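Local coordinates for protein neck and C-terminal motor domain of Kar3 (Candida glabrata, PDB 4GKR) that probably couples ATP hydrolysis to force production along microtubules as a mitotic kinesin-14 motor, here holding magnesium and ADP, at residues Arg37-His42 with Phe82-Thr87; Thr123-Asn126 with Ile131-Ala134. One frame throughout, in Å; residues are numbered along the deposited sequence.

How the interactions relate
Both contacts belong to the kinesin motor domain, a P-loop NTPase fold; interaction 1 lines the nucleotide site, while interaction 2 lies just beyond it. Along the chain they come in series: interaction 1 joins the loops that follow strands 30-36 and 80-82, and interaction 2 joins helix 120-125, which follows the P-loop, to helix 131-147. Their centres are about 17 Å apart and their nearest atoms about 7 Å, so they do not touch. Arg37, Pro38 and Leu40 line the adenine and ribose end of ADP, whereas Thr123-Asn126 lead away from the P-loop and its phosphates. Arg35, in strand 30-36, reaches both, with a hydrogen bond to Glu86 and a weak one to Thr123.

Interaction 1: residues Arg37-His42 with Phe82-Thr87; sequences RPPLPH and FDQQET. With ADP (adenosine-5'-diphosphate), chain D.
Arg37-His42 and Phe82-Thr87 meet loop against loop at the rim of the nucleotide site, joined by a single amide-to-carbonyl hydrogen bond and a few van der Waals contacts of proline ring carbons. Gln84 NE2 donates to Arg37 O at 3.2 Å; the bond is bent, 138° at the hydrogen, and the acceptor lies some 30° out of the amide plane. Glutamine suits the place: its chain, extended beyond CG, spans the gap, and its amide offers an N-H to the Arg37 carbonyl. The same NE2 lies 3.6 Å from Pro39 CD, where the two side chains cross at about a right angle, while Pro38 CD rests against the Gln84 backbone carbonyl.

The ring of Pro38 also meets the adenine, with CG 3.4 Å from ADP N1. Proline gives this loop a rigid apolar surface for the flat base, and Arg37 adds its aliphatic part, CB approaching ADP N7 at 3.5 Å. With chi1 at 71°, Arg37 CG sits between the backbone N and the carbonyl carbon, and the extended chain passes over the face of the base, CD by C8, carrying NE beyond its edge. The guanidinium then folds back on its own loop: NH1 binds Pro38 O at 2.8 Å with the acceptor in its plane, and Leu40 CD1 lies over one face, toward its rim. Leu40 CD2 reaches ADP O4' at 3.6 Å, an apolar neighbour for the ribose.

The second segment makes a type I beta turn from Asp83 to Glu86 before Thr87 N-caps helix 88-93 through Glu90 N. Strand 80-82 pairs in parallel with strand 30-36, so the two loops leave neighbouring strands of the central sheet, and Arg37 NE reaches across to Gly117 O in the loop between strand 108-113 and helix 120-125.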
loop_
_atom_site.group_PDB
_atom_site.type_symbol
_atom_site.label_atom_id
_atom_site.label_comp_id
_atom_site.label_asym_id
_atom_site.label_seq_id
_atom_site.Cartn_x
_atom_site.Cartn_y
_atom_site.Cartn_z
ATOM N N ARG A 37 -7.782 8.658 10.801
ATOM C CA ARG A 37 -8.285 7.725 11.825
ATOM C C ARG A 37 -9.074 8.446 12.933
ATOM O O ARG A 37 -8.894 9.650 13.154
ATOM C CB ARG A 37 -7.152 6.902 12.443
ATOM C CG ARG A 37 -6.223 7.683 13.350
ATOM C CD ARG A 37 -5.459 6.761 14.276
ATOM N NE ARG A 37 -4.408 7.459 15.016
ATOM C CZ ARG A 37 -4.610 8.270 16.052
ATOM N NH1 ARG A 37 -5.837 8.522 16.485
ATOM N NH2 ARG A 37 -3.577 8.840 16.649
ATOM N N PRO A 38 -9.972 7.715 13.618
ATOM C CA PRO A 38 -10.645 8.245 14.821
ATOM C C PRO A 38 -9.652 8.555 15.934
ATOM O O PRO A 38 -8.564 7.990 15.945
ATOM C CB PRO A 38 -11.563 7.099 15.258
ATOM C CG PRO A 38 -11.148 5.911 14.446
ATOM C CD PRO A 38 -10.556 6.436 13.182
ATOM N N PRO A 39 -10.019 9.456 16.867
ATOM C CA PRO A 39 -9.147 9.738 18.024
ATOM C C PRO A 39 -9.009 8.540 18.979
ATOM O O PRO A 39 -9.929 7.723 19.087
ATOM C CB PRO A 39 -9.864 10.903 18.730
ATOM C CG PRO A 39 -11.291 10.775 18.314
ATOM C CD PRO A 39 -11.243 10.284 16.893
ATOM N N LEU A 40 -7.862 8.439 19.648
ATOM C CA LEU A 40 -7.641 7.394 20.651
ATOM C C LEU A 40 -8.146 7.867 22.021
ATOM O O LEU A 40 -8.279 9.074 22.232
ATOM C CB LEU A 40 -6.156 6.996 20.701
ATOM C CG LEU A 40 -5.591 6.263 19.468
ATOM C CD1 LEU A 40 -4.076 6.384 19.410
ATOM C CD2 LEU A 40 -6.023 4.802 19.418
ATOM N N PRO A 41 -8.465 6.928 22.941
ATOM C CA PRO A 41 -8.934 7.290 24.292
ATOM C C PRO A 41 -7.966 8.139 25.134
ATOM O O PRO A 41 -8.412 8.986 25.910
ATOM C CB PRO A 41 -9.174 5.928 24.951
ATOM C CG PRO A 41 -9.553 5.040 23.811
ATOM C CD PRO A 41 -8.678 5.491 22.665
ATOM N N HIS A 42 -6.664 7.928 24.981
ATOM C CA HIS A 42 -5.694 8.682 25.769
ATOM C C HIS A 42 -5.324 10.018 25.165
ATOM O O HIS A 42 -4.468 10.730 25.690
ATOM C CB HIS A 42 -4.461 7.828 26.093
ATOM C CG HIS A 42 -3.455 7.714 24.963
ATOM N ND1 HIS A 42 -3.446 6.680 24.102
ATOM C CD2 HIS A 42 -2.382 8.536 24.602
ATOM C CE1 HIS A 42 -2.433 6.836 23.222
ATOM N NE2 HIS A 42 -1.782 7.971 23.532
ATOM N N PHE A 82 -11.135 9.858 3.132
ATOM C CA PHE A 82 -11.960 9.129 4.102
ATOM C C PHE A 82 -11.899 9.701 5.512
ATOM O O PHE A 82 -10.844 9.632 6.187
ATOM C CB PHE A 82 -11.544 7.674 4.156
ATOM C CG PHE A 82 -11.507 7.018 2.823
ATOM C CD1 PHE A 82 -12.683 6.703 2.162
ATOM C CD2 PHE A 82 -10.296 6.694 2.237
ATOM C CE1 PHE A 82 -12.657 6.082 0.938
ATOM C CE2 PHE A 82 -10.264 6.066 1.015
ATOM C CZ PHE A 82 -11.448 5.767 0.362
ATOM N N ASP A 83 -13.040 10.238 5.959
ATOM C CA ASP A 83 -13.192 10.778 7.319
ATOM C C ASP A 83 -13.129 9.685 8.416
ATOM O O ASP A 83 -12.954 8.487 8.130
ATOM C CB ASP A 83 -14.470 11.616 7.428
ATOM N N GLN A 84 -13.260 10.107 9.668
ATOM C CA GLN A 84 -13.057 9.219 10.818
ATOM C C GLN A 84 -14.097 8.103 10.970
ATOM O O GLN A 84 -13.847 7.101 11.644
ATOM C CB GLN A 84 -13.020 10.029 12.105
ATOM C CG GLN A 84 -12.245 11.319 11.990
ATOM C CD GLN A 84 -12.115 11.996 13.326
ATOM O OE1 GLN A 84 -13.103 12.427 13.914
ATOM N NE2 GLN A 84 -10.892 12.085 13.821
ATOM N N GLN A 85 -15.263 8.281 10.360
ATOM C CA GLN A 85 -16.314 7.293 10.487
ATOM C C GLN A 85 -16.088 6.103 9.556
ATOM O O GLN A 85 -16.596 5.015 9.819
ATOM C CB GLN A 85 -17.678 7.935 10.238
ATOM N N GLU A 86 -15.324 6.304 8.483
ATOM C CA GLU A 86 -15.180 5.288 7.437
ATOM C C GLU A 86 -14.387 4.060 7.901
ATOM O O GLU A 86 -13.303 4.177 8.480
ATOM C CB GLU A 86 -14.602 5.887 6.154
ATOM N N THR A 87 -14.966 2.891 7.635
ATOM C CA THR A 87 -14.472 1.595 8.098
ATOM C C THR A 87 -13.629 0.909 7.040
ATOM O O THR A 87 -13.758 1.209 5.853
ATOM C CB THR A 87 -15.649 0.640 8.372
ATOM O OG1 THR A 87 -16.334 0.347 7.140
ATOM C CG2 THR A 87 -16.616 1.257 9.344
HETATM P PB ADP D . 0.816 2.809 12.530
HETATM O O1B ADP D . 0.441 3.827 11.464
HETATM O O2B ADP D . 0.953 1.394 12.029
HETATM O O3B ADP D . 1.946 3.329 13.374
HETATM P PA ADP D . -1.444 1.528 13.846
HETATM O O1A ADP D . -2.174 0.907 12.697
HETATM O O2A ADP D . -0.669 0.638 14.786
HETATM O O3A ADP D . -0.507 2.795 13.452
HETATM O "O5'" ADP D . -2.631 2.315 14.578
HETATM C "C5'" ADP D . -2.408 3.111 15.744
HETATM C "C4'" ADP D . -3.534 2.864 16.755
HETATM O "O4'" ADP D . -4.781 3.467 16.365
HETATM C "C3'" ADP D . -3.829 1.383 16.896
HETATM O "O3'" ADP D . -4.069 1.182 18.283
HETATM C "C2'" ADP D . -5.094 1.151 16.073
HETATM O "O2'" ADP D . -5.940 0.124 16.583
HETATM C "C1'" ADP D . -5.799 2.486 16.107
HETATM N N9 ADP D . -6.405 2.807 14.797
HETATM C C8 ADP D . -5.732 3.244 13.727
HETATM N N7 ADP D . -6.552 3.472 12.675
HETATM C C5 ADP D . -7.793 3.191 13.074
HETATM C C6 ADP D . -9.133 3.227 12.453
HETATM N N6 ADP D . -9.295 3.618 11.174
HETATM N N1 ADP D . -10.182 2.838 13.212
HETATM C C2 ADP D . -10.035 2.443 14.498
HETATM N N3 ADP D . -8.847 2.386 15.126
HETATM C C4 ADP D . -7.700 2.746 14.479
#

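Interaction 2: residues Thr123-Asn126 with Ile131-Ala134; sequences TMLN and IVPA
Met124 and Ile131 set the pattern of this helix-to-helix junction in the P-loop NTPase fold, where helix 120-125, begun at the nucleotide-binding loop, packs against the first turn of helix 131-147. Their side chains cross obliquely: the turn of Met124 at chi2 (-65°) puts SD 4.0 Å from Ile131 CB, and the further turn at chi3 (-66°) brings CE beside Ile131 CG2. A flexible thioether can follow the contour of the branched isoleucine, and both also touch Leu266 of strand 259-268. Thr123 runs alongside Ile131, pointing the same way, its CG2 4.1 Å from Ile131 CG1. The hydroxyl takes a different route, to Gly119 O and Asn341. Leu125 and Val132 form a second side-by-side pair, with CD2 and CG2 3.9 Å apart; Val132 also meets Leu220 of helix 213-222.

Between these apolar pairs the backbones are joined directly. The first amides of helix 131-147 have no preceding helical turn to bind, and the Thr123 and Met124 carbonyls serve them. Ile131 N reaches Thr123 O at 2.9 Å, nearly straight at 170°, and Val132 N reaches Met124 O at 2.9 Å. Proline fits the next position because it has no N-H needing an acceptor, and its ring packs on the backbone, Pro133 CG lying 3.4 Å from Asn126 O.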
loop_
_atom_site.group_PDB
_atom_site.type_symbol
_atom_site.label_atom_id
_atom_site.label_comp_id
_atom_site.label_asym_id
_atom_site.label_seq_id
_atom_site.Cartn_x
_atom_site.Cartn_y
_atom_site.Cartn_z
ATOM N N THR A 123 -4.865 -0.129 8.651
ATOM C CA THR A 123 -5.340 -0.107 7.283
ATOM C C THR A 123 -4.923 -1.347 6.480
ATOM O O THR A 123 -5.744 -1.927 5.782
ATOM C CB THR A 123 -4.865 1.170 6.564
ATOM O OG1 THR A 123 -5.455 2.302 7.202
ATOM C CG2 THR A 123 -5.292 1.166 5.078
ATOM N N MET A 124 -3.662 -1.758 6.583
ATOM C CA MET A 124 -3.184 -2.877 5.759
ATOM C C MET A 124 -3.465 -4.276 6.326
ATOM O O MET A 124 -3.689 -5.209 5.550
ATOM C CB MET A 124 -1.704 -2.725 5.405
ATOM C CG MET A 124 -1.376 -1.399 4.735
ATOM S SD MET A 124 -2.148 -1.170 3.103
ATOM C CE MET A 124 -1.305 -2.438 2.156
ATOM N N LEU A 125 -3.492 -4.417 7.652
ATOM C CA LEU A 125 -3.385 -5.748 8.269
ATOM C C LEU A 125 -4.408 -6.107 9.327
ATOM O O LEU A 125 -4.258 -7.123 9.991
ATOM C CB LEU A 125 -2.006 -5.934 8.889
ATOM C CG LEU A 125 -0.786 -6.019 7.973
ATOM C CD1 LEU A 125 0.488 -6.106 8.820
ATOM C CD2 LEU A 125 -0.924 -7.219 7.029
ATOM N N ASN A 126 -5.436 -5.290 9.502
ATOM C CA ASN A 126 -6.457 -5.596 10.487
ATOM C C ASN A 126 -7.199 -6.902 10.151
ATOM O O ASN A 126 -7.686 -7.056 9.034
ATOM C CB ASN A 126 -7.438 -4.437 10.578
ATOM C CG ASN A 126 -8.206 -4.434 11.873
ATOM O OD1 ASN A 126 -9.438 -4.382 11.867
ATOM N ND2 ASN A 126 -7.487 -4.509 12.999
ATOM N N ILE A 131 -6.580 -4.200 4.156
ATOM C CA ILE A 131 -6.301 -4.383 2.731
ATOM C C ILE A 131 -5.775 -5.796 2.398
ATOM O O ILE A 131 -6.263 -6.425 1.456
ATOM C CB ILE A 131 -5.367 -3.284 2.172
ATOM C CG1 ILE A 131 -5.984 -1.886 2.355
ATOM C CG2 ILE A 131 -5.036 -3.526 0.706
ATOM C CD1 ILE A 131 -7.448 -1.776 1.975
ATOM N N VAL A 132 -4.821 -6.315 3.172
ATOM C CA VAL A 132 -4.269 -7.654 2.885
ATOM C C VAL A 132 -5.320 -8.788 2.997
ATOM O O VAL A 132 -5.615 -9.451 2.000
ATOM C CB VAL A 132 -2.979 -7.949 3.691
ATOM C CG1 VAL A 132 -2.611 -9.424 3.625
ATOM C CG2 VAL A 132 -1.835 -7.070 3.211
ATOM N N PRO A 133 -5.915 -9.011 4.183
ATOM C CA PRO A 133 -6.961 -10.061 4.161
ATOM C C PRO A 133 -8.107 -9.794 3.171
ATOM O O PRO A 133 -8.593 -10.726 2.543
ATOM C CB PRO A 133 -7.484 -10.093 5.593
ATOM C CG PRO A 133 -6.985 -8.852 6.231
ATOM C CD PRO A 133 -5.697 -8.487 5.542
ATOM N N ALA A 134 -8.521 -8.545 3.008
ATOM C CA ALA A 134 -9.600 -8.231 2.069
ATOM C C ALA A 134 -9.195 -8.543 0.621
ATOM O O ALA A 134 -9.981 -9.112 -0.141
ATOM C CB ALA A 134 -10.012 -6.780 2.195
#